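Local coordinates for protein Fe(2+) transporter FeoB (Escherichia coli, PDB 3I8S) that transports ferrous iron across the bacterial inner membrane in a GTP-driven uptake system, its cytosolic N-terminal domain being a G protein that probably couples GTP binding to channel opening, at residues T17-F20 and N21-T24; G31-G35 and V36-R40; I76-H79 and Y80-G84; Y103-L106 and Q107-L111; G211-Y214 and S215-Y218. All coordinates share one frame; numbering follows the deposited sequence.

Contact 1 (T17-F20 and N21-T24); sequences TTLF and NQLT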
loop_
_atom_site.group_PDB
_atom_site.type_symbol
_atom_site.label_atom_id
_atom_site.label_comp_id
_atom_site.label_asym_id
_atom_site.label_seq_id
_atom_site.Cartn_x
_atom_site.Cartn_y
_atom_site.Cartn_z
ATOM N N THR A 17 -10.630 3.817 -10.383
ATOM C CA THR A 17 -11.026 3.620 -11.749
ATOM C C THR A 17 -11.148 4.924 -12.533
ATOM O O THR A 17 -10.729 4.987 -13.691
ATOM C CB THR A 17 -12.327 2.846 -11.847
ATOM O OG1 THR A 17 -12.090 1.572 -11.255
ATOM C CG2 THR A 17 -12.771 2.698 -13.265
ATOM N N THR A 18 -11.750 5.942 -11.922
ATOM C CA THR A 18 -11.894 7.211 -12.634
ATOM C C THR A 18 -10.519 7.855 -12.862
ATOM O O THR A 18 -10.298 8.410 -13.963
ATOM C CB THR A 18 -12.819 8.183 -11.925
ATOM O OG1 THR A 18 -12.310 8.416 -10.609
ATOM C CG2 THR A 18 -14.262 7.607 -11.873
ATOM N N LEU A 19 -9.623 7.759 -11.882
ATOM C CA LEU A 19 -8.245 8.275 -12.025
ATOM C C LEU A 19 -7.525 7.553 -13.173
ATOM O O LEU A 19 -6.851 8.169 -13.995
ATOM C CB LEU A 19 -7.427 8.202 -10.727
ATOM C CG LEU A 19 -6.001 8.779 -10.809
ATOM C CD1 LEU A 19 -6.010 10.244 -11.438
ATOM C CD2 LEU A 19 -5.313 8.738 -9.426
ATOM N N PHE A 20 -7.659 6.242 -13.197
ATOM C CA PHE A 20 -7.066 5.427 -14.259
ATOM C C PHE A 20 -7.527 5.937 -15.617
ATOM O O PHE A 20 -6.706 6.188 -16.498
ATOM C CB PHE A 20 -7.469 3.951 -14.109
ATOM C CG PHE A 20 -6.872 3.081 -15.153
ATOM C CD1 PHE A 20 -5.526 2.698 -15.057
ATOM C CD2 PHE A 20 -7.584 2.713 -16.259
ATOM C CE1 PHE A 20 -4.941 1.923 -16.037
ATOM C CE2 PHE A 20 -6.990 1.913 -17.264
ATOM C CZ PHE A 20 -5.650 1.530 -17.134
ATOM N N ASN A 21 -8.838 6.087 -15.769
ATOM C CA ASN A 21 -9.424 6.534 -17.021
ATOM C C ASN A 21 -8.996 7.957 -17.401
ATOM O O ASN A 21 -8.733 8.245 -18.566
ATOM C CB ASN A 21 -10.944 6.409 -16.947
ATOM C CG ASN A 21 -11.396 4.986 -17.033
ATOM O OD1 ASN A 21 -10.690 4.143 -17.589
ATOM N ND2 ASN A 21 -12.601 4.700 -16.511
ATOM N N GLN A 22 -8.888 8.824 -16.404
ATOM C CA GLN A 22 -8.461 10.202 -16.621
ATOM C C GLN A 22 -7.020 10.270 -17.103
ATOM O O GLN A 22 -6.693 11.057 -17.984
ATOM C CB GLN A 22 -8.593 10.989 -15.326
ATOM C CG GLN A 22 -10.017 11.345 -15.028
ATOM C CD GLN A 22 -10.216 11.994 -13.687
ATOM O OE1 GLN A 22 -9.340 11.982 -12.821
ATOM N NE2 GLN A 22 -11.409 12.533 -13.486
ATOM N N LEU A 23 -6.161 9.445 -16.536
ATOM C CA LEU A 23 -4.720 9.478 -16.854
ATOM C C LEU A 23 -4.438 8.889 -18.236
ATOM O O LEU A 23 -3.654 9.413 -19.008
ATOM C CB LEU A 23 -3.952 8.730 -15.789
ATOM C CG LEU A 23 -3.755 9.520 -14.492
ATOM C CD1 LEU A 23 -3.167 8.607 -13.446
ATOM C CD2 LEU A 23 -2.845 10.721 -14.776
ATOM N N THR A 24 -5.139 7.815 -18.562
ATOM C CA THR A 24 -4.799 6.996 -19.721
ATOM C C THR A 24 -5.672 7.255 -20.942
ATOM O O THR A 24 -5.274 6.911 -22.045
ATOM C CB THR A 24 -4.835 5.475 -19.389
ATOM O OG1 THR A 24 -6.188 5.041 -19.100
ATOM C CG2 THR A 24 -3.915 5.182 -18.221
#
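Phe20 and Thr24 meet one turn apart on helix 16-24, the helix that follows the P-loop of this GTPase domain and carries Thr17, a GTP-binding residue, in its first turn. Backbone bonding is that of a regular alpha helix: Asn21 N donates to Thr17 O, Gln22 N to Thr18 O and Leu23 N to Leu19 O. At the last turn Phe20 O is gripped twice, by Thr24 N at 3.1 Å and by Thr24 OG1 at 2.9 Å, the hydroxyl coming in from above the carbonyl plane. That hydroxyl sits between the backbone N and the carbonyl carbon of its own residue, which places it (chi1 67°) within bonding distance of the carbonyl one turn back.

Among the apolar contacts, Leu19 CD1 packs on Leu23 CD1 at 3.8 Å, and both leucines lean on Ile156 of helix 154-164. Phe20 rests on Leu54 and Asp56 of strand 51-56; Leu23 and Thr24 also reach Leu54. Of the polar side chains, Asn21 uses OD1 to accept from Gln28, while its ND2 lies beside Thr17 CG2. Over one face of the Phe20 ring, Thr24 CG2 makes a CH-pi contact, 4.2 Å from the centroid and 18° off the normal.

Contact 2 (G31-G35 and V36-R40); sequences GNWAG and VTVER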
loop_
_atom_site.group_PDB
_atom_site.type_symbol
_atom_site.label_atom_id
_atom_site.label_comp_id
_atom_site.label_asym_id
_atom_site.label_seq_id
_atom_site.Cartn_x
_atom_site.Cartn_y
_atom_site.Cartn_z
ATOM N N GLY A 31 -6.875 -7.377 -20.552
ATOM C CA GLY A 31 -6.751 -8.819 -20.696
ATOM C C GLY A 31 -7.156 -9.376 -19.356
ATOM O O GLY A 31 -7.967 -8.782 -18.670
ATOM N N ASN A 32 -6.640 -10.555 -19.031
ATOM C CA ASN A 32 -6.859 -11.158 -17.724
ATOM C C ASN A 32 -5.527 -11.366 -17.039
ATOM O O ASN A 32 -4.507 -11.524 -17.709
ATOM C CB ASN A 32 -7.584 -12.484 -17.851
ATOM C CG ASN A 32 -9.040 -12.316 -18.267
ATOM O OD1 ASN A 32 -9.416 -11.297 -18.839
ATOM N ND2 ASN A 32 -9.855 -13.309 -17.983
ATOM N N TRP A 33 -5.548 -11.338 -15.712
ATOM C CA TRP A 33 -4.366 -11.639 -14.914
ATOM C C TRP A 33 -4.028 -13.099 -15.200
ATOM O O TRP A 33 -4.925 -13.914 -15.337
ATOM C CB TRP A 33 -4.617 -11.399 -13.416
ATOM C CG TRP A 33 -4.644 -9.980 -13.091
ATOM C CD1 TRP A 33 -5.735 -9.170 -13.064
ATOM C CD2 TRP A 33 -3.526 -9.154 -12.831
ATOM N NE1 TRP A 33 -5.362 -7.876 -12.802
ATOM C CE2 TRP A 33 -4.007 -7.843 -12.626
ATOM C CE3 TRP A 33 -2.149 -9.389 -12.737
ATOM C CZ2 TRP A 33 -3.175 -6.778 -12.350
ATOM C CZ3 TRP A 33 -1.326 -8.327 -12.416
ATOM C CH2 TRP A 33 -1.842 -7.035 -12.236
ATOM N N ALA A 34 -2.741 -13.419 -15.334
ATOM C CA ALA A 34 -2.320 -14.777 -15.723
ATOM C C ALA A 34 -2.924 -15.833 -14.811
ATOM O O ALA A 34 -2.805 -15.729 -13.597
ATOM C CB ALA A 34 -0.791 -14.902 -15.711
ATOM N N GLY A 35 -3.592 -16.803 -15.428
ATOM C CA GLY A 35 -4.099 -17.992 -14.755
ATOM C C GLY A 35 -5.447 -17.850 -14.075
ATOM O O GLY A 35 -5.934 -18.816 -13.473
ATOM N N VAL A 36 -6.057 -16.667 -14.161
ATOM C CA VAL A 36 -7.364 -16.427 -13.565
ATOM C C VAL A 36 -8.237 -15.604 -14.512
ATOM O O VAL A 36 -7.765 -15.093 -15.526
ATOM C CB VAL A 36 -7.234 -15.720 -12.202
ATOM C CG1 VAL A 36 -6.415 -16.569 -11.237
ATOM C CG2 VAL A 36 -6.612 -14.295 -12.356
ATOM N N THR A 37 -9.511 -15.465 -14.169
ATOM C CA THR A 37 -10.451 -14.788 -15.046
ATOM C C THR A 37 -10.570 -13.270 -14.734
ATOM O O THR A 37 -11.268 -12.536 -15.456
ATOM C CB THR A 37 -11.823 -15.551 -15.046
ATOM O OG1 THR A 37 -12.332 -15.643 -13.701
ATOM C CG2 THR A 37 -11.627 -16.942 -15.600
ATOM N N VAL A 38 -9.836 -12.792 -13.731
ATOM C CA VAL A 38 -9.968 -11.428 -13.252
ATOM C C VAL A 38 -9.324 -10.533 -14.323
ATOM O O VAL A 38 -8.244 -10.848 -14.823
ATOM C CB VAL A 38 -9.274 -11.204 -11.868
ATOM C CG1 VAL A 38 -9.301 -9.718 -11.460
ATOM C CG2 VAL A 38 -9.892 -12.117 -10.780
ATOM N N GLU A 39 -10.021 -9.464 -14.691
ATOM C CA GLU A 39 -9.530 -8.499 -15.696
ATOM C C GLU A 39 -8.279 -7.758 -15.243
ATOM O O GLU A 39 -8.169 -7.315 -14.082
ATOM C CB GLU A 39 -10.630 -7.492 -16.022
ATOM C CG GLU A 39 -10.206 -6.266 -16.812
ATOM C CD GLU A 39 -11.129 -5.085 -16.573
ATOM O OE1 GLU A 39 -12.011 -4.884 -17.435
ATOM O OE2 GLU A 39 -11.003 -4.397 -15.510
ATOM N N ARG A 40 -7.340 -7.595 -16.190
ATOM C CA ARG A 40 -6.127 -6.822 -16.001
ATOM C C ARG A 40 -6.165 -5.674 -17.004
ATOM O O ARG A 40 -6.259 -5.937 -18.209
ATOM C CB ARG A 40 -4.889 -7.693 -16.210
ATOM C CG ARG A 40 -3.608 -6.901 -16.267
ATOM C CD ARG A 40 -2.322 -7.747 -16.233
ATOM N NE ARG A 40 -1.135 -6.856 -16.344
ATOM C CZ ARG A 40 0.092 -7.141 -15.903
ATOM N NH1 ARG A 40 0.377 -8.318 -15.349
ATOM N NH2 ARG A 40 1.059 -6.263 -16.050
HETATM O O HOH W 1 -11.939 -11.214 -17.493
HETATM O O HOH W 2 -0.766 -11.130 -15.794
#
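Trp33 and Arg40 pack across the beta hairpin of strands 28-32 and 39-46, whose connection is predicted to take part in GTP binding. Gly31 and Arg40 form an antiparallel hydrogen-bonded pair: Gly31 N donates to Arg40 O and Arg40 N to Gly31 O, both at 2.8 Å. Further on, Trp33 N donates to Val38 O at 2.9 Å, and Val36 N returns to Trp33 O at 3.2 Å, closing a type II turn in which Gly35 has positive phi. One water donates to Thr37 O; its weak link to Asn32 OD1 is doubtful, resting on one of two conformers of that residue. A second accepts from both Ala34 N and Arg40 NH1, at 3.1 Å each.

The arginine chain, extended from CG to NE, lies over one face of the indole. Its CB makes a CH-pi contact 3.5 Å from the centroid of the Trp33 five-membered ring, and its CZ an off-centre cation-pi contact with the six-membered one, guanidinium and ring planes being 34° apart. Arg40 NH2 forms a salt bridge with Glu42, so the charge has a second partner. Trp33 and Val38 carry the hairpin end onto helix 72-83, where both touch Ile76.

Contact 3 (I76-H79 and Y80-G84); sequences IACH and YILSG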
loop_
_atom_site.group_PDB
_atom_site.type_symbol
_atom_site.label_atom_id
_atom_site.label_comp_id
_atom_site.label_asym_id
_atom_site.label_seq_id
_atom_site.Cartn_x
_atom_site.Cartn_y
_atom_site.Cartn_z
ATOM N N ILE A 76 -3.978 -10.985 -5.925
ATOM C CA ILE A 76 -3.461 -10.425 -7.186
ATOM C C ILE A 76 -2.661 -9.141 -6.957
ATOM O O ILE A 76 -1.544 -8.951 -7.483
ATOM C CB ILE A 76 -4.617 -10.203 -8.204
ATOM C CG1 ILE A 76 -5.141 -11.537 -8.682
ATOM C CG2 ILE A 76 -4.157 -9.303 -9.362
ATOM C CD1 ILE A 76 -6.566 -11.525 -9.333
ATOM N N ALA A 77 -3.243 -8.257 -6.148
ATOM C CA ALA A 77 -2.617 -7.025 -5.781
ATOM C C ALA A 77 -1.299 -7.306 -5.079
ATOM O O ALA A 77 -0.267 -6.773 -5.480
ATOM C CB ALA A 77 -3.558 -6.209 -4.872
ATOM N N CYS A 78 -1.322 -8.125 -4.042
ATOM C CA CYS A 78 -0.128 -8.489 -3.315
ATOM C C CYS A 78 0.979 -9.126 -4.205
ATOM O O CYS A 78 2.145 -8.795 -4.130
ATOM C CB CYS A 78 -0.527 -9.469 -2.219
ATOM S SG CYS A 78 0.785 -9.854 -1.114
ATOM N N HIS A 79 0.577 -10.044 -5.060
ATOM C CA HIS A 79 1.523 -10.740 -5.889
ATOM C C HIS A 79 2.205 -9.735 -6.841
ATOM O O HIS A 79 3.408 -9.761 -7.019
ATOM C CB HIS A 79 0.779 -11.811 -6.670
ATOM C CG HIS A 79 1.610 -12.487 -7.704
ATOM N ND1 HIS A 79 1.681 -12.043 -9.002
ATOM C CD2 HIS A 79 2.463 -13.523 -7.615
ATOM C CE1 HIS A 79 2.495 -12.817 -9.685
ATOM N NE2 HIS A 79 2.981 -13.727 -8.868
ATOM N N TYR A 80 1.441 -8.837 -7.435
ATOM C CA TYR A 80 2.055 -7.816 -8.306
ATOM C C TYR A 80 3.039 -6.936 -7.551
ATOM O O TYR A 80 4.167 -6.697 -7.964
ATOM C CB TYR A 80 0.991 -6.925 -8.908
ATOM C CG TYR A 80 1.569 -5.956 -9.906
ATOM C CD1 TYR A 80 1.865 -6.370 -11.202
ATOM C CD2 TYR A 80 1.841 -4.649 -9.536
ATOM C CE1 TYR A 80 2.435 -5.469 -12.121
ATOM C CE2 TYR A 80 2.393 -3.740 -10.428
ATOM C CZ TYR A 80 2.652 -4.156 -11.731
ATOM O OH TYR A 80 3.270 -3.257 -12.610
ATOM N N ILE A 81 2.614 -6.505 -6.388
ATOM C CA ILE A 81 3.404 -5.554 -5.605
ATOM C C ILE A 81 4.745 -6.227 -5.214
ATOM O O ILE A 81 5.810 -5.608 -5.315
ATOM C CB ILE A 81 2.518 -4.974 -4.423
ATOM C CG1 ILE A 81 1.185 -4.328 -4.941
ATOM C CG2 ILE A 81 3.287 -4.003 -3.526
ATOM C CD1 ILE A 81 1.256 -2.901 -5.462
ATOM N N LEU A 82 4.724 -7.527 -4.855
ATOM C CA LEU A 82 5.940 -8.279 -4.489
ATOM C C LEU A 82 6.794 -8.706 -5.688
ATOM O O LEU A 82 7.914 -9.146 -5.534
ATOM C CB LEU A 82 5.589 -9.538 -3.699
ATOM C CG LEU A 82 5.028 -9.420 -2.284
ATOM C CD1 LEU A 82 3.760 -8.633 -2.230
ATOM C CD2 LEU A 82 4.816 -10.816 -1.722
ATOM N N SER A 83 6.246 -8.591 -6.892
ATOM C CA SER A 83 6.919 -9.049 -8.096
ATOM C C SER A 83 8.078 -8.146 -8.465
ATOM O O SER A 83 9.019 -8.593 -9.127
ATOM C CB SER A 83 5.946 -9.076 -9.294
ATOM O OG SER A 83 5.719 -7.769 -9.772
ATOM N N GLY A 84 7.992 -6.902 -8.034
ATOM C CA GLY A 84 9.056 -5.934 -8.315
ATOM C C GLY A 84 9.030 -5.320 -9.715
ATOM O O GLY A 84 9.994 -4.685 -10.167
#
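Tyr80 and Ile76 meet one turn apart on helix 72-83, in its buried, tightly packed part. Tyr80 N donates to Ile76 O, Ile81 N to Ala77 O and Leu82 N to Cys78 O, each at 3.0 Å. Ile76 and Ala77 offer chiefly these carbonyls, and Tyr80 CB rests 3.5 Å from Ile76 O while its ring is carried off toward Leu57 and Thr5.

This helix flanks the central sheet of the P-loop GTPase fold. Ala77 and Ile81 press on Ile9 of strand 4-10, the strand that leads into the P-loop, and Ile81, in the conformer modelled, also touches Leu57, a predicted GTP-binding residue.

On the looser side stand Leu82, His79 and Ser83. Leu82 CD1 approaches Cys78 SG, but Leu82 has two deposited conformers and this copy sets CD1 implausibly near Cys78 O, so the exact fit is doubtful. His79 CG is anti to the backbone N (chi1 172°), and the ring goes toward Tyr214 and Tyr218 of helix 213-218. Ser83 CB stays 3.5 Å from His79 O, but its hydroxyl turns to its own segment: Ser83 OG donates to Tyr80 O at 2.6 Å, in the carbonyl plane and on a lone pair. Ser83 N gives the same oxygen a second bond, at 3.0 Å. Ser83 OG is also bonded to Asp85 N, just past Gly84, whose positive phi takes the chain out of the helix at an exposed end.

Contact 4 (Y103-L106 and Q107-L111); sequences YLTL and QLLEL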
loop_
_atom_site.group_PDB
_atom_site.type_symbol
_atom_site.label_atom_id
_atom_site.label_comp_id
_atom_site.label_asym_id
_atom_site.label_seq_id
_atom_site.Cartn_x
_atom_site.Cartn_y
_atom_site.Cartn_z
ATOM N N TYR A 103 -5.248 1.482 6.054
ATOM C CA TYR A 103 -4.709 0.144 6.391
ATOM C C TYR A 103 -3.842 -0.353 5.226
ATOM O O TYR A 103 -2.696 -0.789 5.395
ATOM C CB TYR A 103 -5.810 -0.818 6.745
ATOM C CG TYR A 103 -5.278 -2.086 7.361
ATOM C CD1 TYR A 103 -4.975 -2.132 8.709
ATOM C CD2 TYR A 103 -5.023 -3.224 6.580
ATOM C CE1 TYR A 103 -4.459 -3.268 9.284
ATOM C CE2 TYR A 103 -4.518 -4.382 7.149
ATOM C CZ TYR A 103 -4.219 -4.379 8.513
ATOM O OH TYR A 103 -3.724 -5.503 9.106
ATOM N N LEU A 104 -4.394 -0.278 4.022
ATOM C CA LEU A 104 -3.651 -0.625 2.814
ATOM C C LEU A 104 -2.377 0.216 2.643
ATOM O O LEU A 104 -1.309 -0.293 2.429
ATOM C CB LEU A 104 -4.537 -0.434 1.585
ATOM C CG LEU A 104 -3.899 -0.785 0.231
ATOM C CD1 LEU A 104 -3.370 -2.230 0.136
ATOM C CD2 LEU A 104 -4.978 -0.531 -0.903
ATOM N N THR A 105 -2.509 1.523 2.753
ATOM C CA THR A 105 -1.379 2.411 2.667
ATOM C C THR A 105 -0.207 1.987 3.574
ATOM O O THR A 105 0.953 1.919 3.125
ATOM C CB THR A 105 -1.801 3.854 3.008
ATOM O OG1 THR A 105 -3.058 4.192 2.380
ATOM C CG2 THR A 105 -0.691 4.800 2.566
ATOM N N LEU A 106 -0.506 1.714 4.826
ATOM C CA LEU A 106 0.532 1.303 5.774
ATOM C C LEU A 106 1.200 0.025 5.330
ATOM O O LEU A 106 2.382 -0.123 5.500
ATOM C CB LEU A 106 0.046 1.208 7.197
ATOM C CG LEU A 106 0.347 2.481 8.023
ATOM C CD1 LEU A 106 -0.159 3.725 7.366
ATOM C CD2 LEU A 106 -0.195 2.329 9.487
ATOM N N GLN A 107 0.440 -0.921 4.764
ATOM C CA GLN A 107 1.047 -2.154 4.261
ATOM C C GLN A 107 2.044 -1.860 3.151
ATOM O O GLN A 107 3.129 -2.435 3.136
ATOM C CB GLN A 107 -0.013 -3.154 3.773
ATOM C CG GLN A 107 -0.975 -3.614 4.863
ATOM C CD GLN A 107 -1.102 -5.149 4.972
ATOM O OE1 GLN A 107 -1.882 -5.786 4.243
ATOM N NE2 GLN A 107 -0.328 -5.738 5.880
ATOM N N LEU A 108 1.679 -0.986 2.220
ATOM C CA LEU A 108 2.552 -0.600 1.102
ATOM C C LEU A 108 3.820 0.047 1.620
ATOM O O LEU A 108 4.903 -0.292 1.179
ATOM C CB LEU A 108 1.887 0.377 0.141
ATOM C CG LEU A 108 0.594 -0.106 -0.465
ATOM C CD1 LEU A 108 0.037 1.034 -1.229
ATOM C CD2 LEU A 108 0.892 -1.326 -1.318
ATOM N N LEU A 109 3.672 0.935 2.595
ATOM C CA LEU A 109 4.819 1.666 3.155
ATOM C C LEU A 109 5.764 0.723 3.922
ATOM O O LEU A 109 6.988 0.870 3.870
ATOM C CB LEU A 109 4.274 2.792 4.066
ATOM C CG LEU A 109 3.531 3.906 3.318
ATOM C CD1 LEU A 109 2.868 4.888 4.310
ATOM C CD2 LEU A 109 4.465 4.607 2.370
ATOM N N GLU A 110 5.196 -0.241 4.625
ATOM C CA GLU A 110 5.993 -1.238 5.335
ATOM C C GLU A 110 6.811 -2.144 4.398
ATOM O O GLU A 110 7.898 -2.611 4.771
ATOM C CB GLU A 110 5.128 -2.093 6.236
ATOM C CG GLU A 110 4.605 -1.396 7.426
ATOM C CD GLU A 110 4.160 -2.369 8.479
ATOM O OE1 GLU A 110 3.210 -3.163 8.235
ATOM O OE2 GLU A 110 4.791 -2.369 9.532
ATOM N N LEU A 111 6.294 -2.379 3.191
ATOM C CA LEU A 111 7.045 -3.116 2.155
ATOM C C LEU A 111 8.160 -2.263 1.571
ATOM O O LEU A 111 9.128 -2.770 0.957
ATOM C CB LEU A 111 6.089 -3.573 1.033
ATOM C CG LEU A 111 5.309 -4.817 1.415
ATOM C CD1 LEU A 111 4.118 -4.995 0.454
ATOM C CD2 LEU A 111 6.268 -6.010 1.403
#
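Leu109 N donates to Thr105 O and Glu110 N to Leu106 O, both at 2.9 Å; with Leu108 N to Leu104 O at 3.1 Å and Gln107 N to Tyr103 O at 3.2 Å they make four successive alpha-helical bonds in helix 98-111. The polar side chains find their partners beyond the helix. Gln107 OE1 accepts from Leu63 N and Thr64 OG1 while its NE2 donates to Gln207, so both the oxygen and the nitrogen of the buried amide are used. Glu110 OE2 pairs with Tyr177, and Thr105 OG1 with Asn91 of strand 88-94.

Between the segments, packing is light. In one of two modelled conformers, the Gln107 chain is bent at its second torsion (chi2 -128°), which brings the amide to the Tyr103 ring: CD stands 4.1 Å from Tyr103 CE2, with amide and ring planes 40° apart. Tyr103 stacks with Tyr249. Thr105 CG2 and Leu109 CD1 run alongside each other at 4.0 Å. Leu106 CD1 comes only to 4.5 Å from Leu109 CD1; the Leu106 side chain also packs on Cys251 and Ile252 of helix 240-259.

The helix lies in the beta-alpha-beta crossover connection between strands 88-94 and 115-120. The chemistry implies mixed attachment on both sides: Asn91 bonding and Leu108 packing at the sheet, Gln207 bonding and Leu106 packing at the helical domain, with the bonds orienting the Gln107 amide in this conformer.

Contact 5 (G211-Y214 and S215-Y218); sequences GDIY and SRAY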
loop_
_atom_site.group_PDB
_atom_site.type_symbol
_atom_site.label_atom_id
_atom_site.label_comp_id
_atom_site.label_asym_id
_atom_site.label_seq_id
_atom_site.Cartn_x
_atom_site.Cartn_y
_atom_site.Cartn_z
ATOM N N GLY A 211 -0.606 -15.071 10.611
ATOM C CA GLY A 211 -1.352 -16.197 10.063
ATOM C C GLY A 211 -1.663 -16.120 8.577
ATOM O O GLY A 211 -2.516 -16.849 8.098
ATOM N N ASP A 212 -1.005 -15.226 7.847
ATOM C CA ASP A 212 -1.223 -15.090 6.400
ATOM C C ASP A 212 -0.632 -16.319 5.697
ATOM O O ASP A 212 0.570 -16.516 5.713
ATOM C CB ASP A 212 -0.546 -13.812 5.918
ATOM C CG ASP A 212 -0.753 -13.514 4.456
ATOM O OD1 ASP A 212 -0.704 -14.416 3.622
ATOM O OD2 ASP A 212 -0.859 -12.306 4.136
ATOM N N ILE A 213 -1.470 -17.109 5.071
ATOM C CA ILE A 213 -1.017 -18.376 4.456
ATOM C C ILE A 213 -0.190 -18.166 3.197
ATOM O O ILE A 213 0.804 -18.889 2.961
ATOM C CB ILE A 213 -2.186 -19.334 4.158
ATOM C CG1 ILE A 213 -3.104 -19.495 5.381
ATOM C CG2 ILE A 213 -1.653 -20.709 3.735
ATOM C CD1 ILE A 213 -2.408 -19.989 6.602
ATOM N N TYR A 214 -0.613 -17.212 2.377
ATOM C CA TYR A 214 0.050 -16.915 1.097
ATOM C C TYR A 214 1.502 -16.436 1.262
ATOM O O TYR A 214 2.381 -16.846 0.512
ATOM C CB TYR A 214 -0.755 -15.871 0.326
ATOM C CG TYR A 214 -0.342 -15.647 -1.117
ATOM C CD1 TYR A 214 -0.027 -16.695 -1.948
ATOM C CD2 TYR A 214 -0.318 -14.376 -1.650
ATOM C CE1 TYR A 214 0.323 -16.490 -3.268
ATOM C CE2 TYR A 214 0.033 -14.164 -2.957
ATOM C CZ TYR A 214 0.372 -15.218 -3.759
ATOM O OH TYR A 214 0.700 -15.029 -5.088
ATOM N N SER A 215 1.740 -15.613 2.266
ATOM C CA SER A 215 3.082 -15.104 2.577
ATOM C C SER A 215 4.077 -16.241 2.773
ATOM O O SER A 215 5.274 -16.091 2.521
ATOM C CB SER A 215 3.044 -14.201 3.824
ATOM O OG SER A 215 2.780 -14.943 5.018
ATOM N N ARG A 216 3.595 -17.395 3.238
ATOM C CA ARG A 216 4.492 -18.527 3.466
ATOM C C ARG A 216 5.137 -19.005 2.208
ATOM O O ARG A 216 6.268 -19.472 2.233
ATOM C CB ARG A 216 3.744 -19.704 4.057
ATOM C CG ARG A 216 3.224 -19.417 5.412
ATOM C CD ARG A 216 2.721 -20.702 6.099
ATOM N NE ARG A 216 1.724 -20.375 7.130
ATOM C CZ ARG A 216 1.140 -21.269 7.926
ATOM N NH1 ARG A 216 1.435 -22.564 7.819
ATOM N NH2 ARG A 216 0.248 -20.865 8.827
ATOM N N ALA A 217 4.371 -18.951 1.123
ATOM C CA ALA A 217 4.815 -19.349 -0.209
ATOM C C ALA A 217 6.064 -18.601 -0.666
ATOM O O ALA A 217 6.880 -19.147 -1.401
ATOM C CB ALA A 217 3.649 -19.117 -1.235
ATOM N N TYR A 218 6.180 -17.340 -0.263
ATOM C CA TYR A 218 7.353 -16.518 -0.596
ATOM C C TYR A 218 8.599 -16.785 0.247
ATOM O O TYR A 218 9.723 -16.497 -0.193
ATOM C CB TYR A 218 7.003 -15.054 -0.477
ATOM C CG TYR A 218 6.090 -14.556 -1.548
ATOM C CD1 TYR A 218 4.702 -14.689 -1.443
ATOM C CD2 TYR A 218 6.612 -13.918 -2.665
ATOM C CE1 TYR A 218 3.862 -14.202 -2.471
ATOM C CE2 TYR A 218 5.818 -13.461 -3.662
ATOM C CZ TYR A 218 4.441 -13.565 -3.562
ATOM O OH TYR A 218 3.710 -13.068 -4.638
HETATM O O HOH W 3 1.115 -17.881 8.283
#
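Arg216 N reaches Ile213 O at 3.2 Å and Ala217 N reaches Tyr214 O at 3.0 Å, both three residues back and from well above the carbonyl planes, in the short and weakly bonded helix 213-218. Ahead of it Gly211, with positive phi, ends the preceding helix in a Schellman motif, and Asp212 follows directly as N-cap.

Ser215 N donates to Asp212 OD1 at 3.0 Å, nearly straight at 166°, the capping bond; separately, in the conformer modelled, Ser215 OG donates to Asp212 O at 2.8 Å. The other carboxylate oxygen, OD2, accepts from Gln207 and from Thr65 N. A water bridges Asp212 O and Arg216 NE, lying in the guanidinium plane at its edge, while Ile213 CD1 covers one face of that group, 3.6 Å from Arg216 NH2. Tyr214 and Tyr218 form a T-shaped pair, centroids 5.4 Å apart and planes at 81°, with the edge of Tyr218 at CE1 set over the face of Tyr214. Tyr214 CG is anti to the backbone N (chi1 -169°), which brings the ring face to that edge.

The arrangement is a Schellman ending of helix 198-210 followed at once by an aspartate N-cap of helix 213-218, in the FeoB cytosolic helical domain.

How the contacts relate
Contacts 1 to 4 lie in the G domain and contact 5 in the helical domain. Contact 3 is the link between several: Ile76 CG2 meets Trp33 CD2 of contact 2 at 3.5 Å, Ile81 CG2, in the conformer modelled, meets Leu108 CD2 of contact 4 at 4.2 Å, and His79 CD2 packs 3.4 Å from Tyr214 OH of contact 5, joining the two domains. Contact 1 touches none of the others; its nearest atoms are about 7 Å from contact 2. Around the nucleotide site, contact 1 supplies Thr17 and contact 2 the predicted residues 35-39, the side chains of Glu39 and Thr17 being about 7 Å apart, while Leu104 of contact 4 is about 4 Å from Gly10.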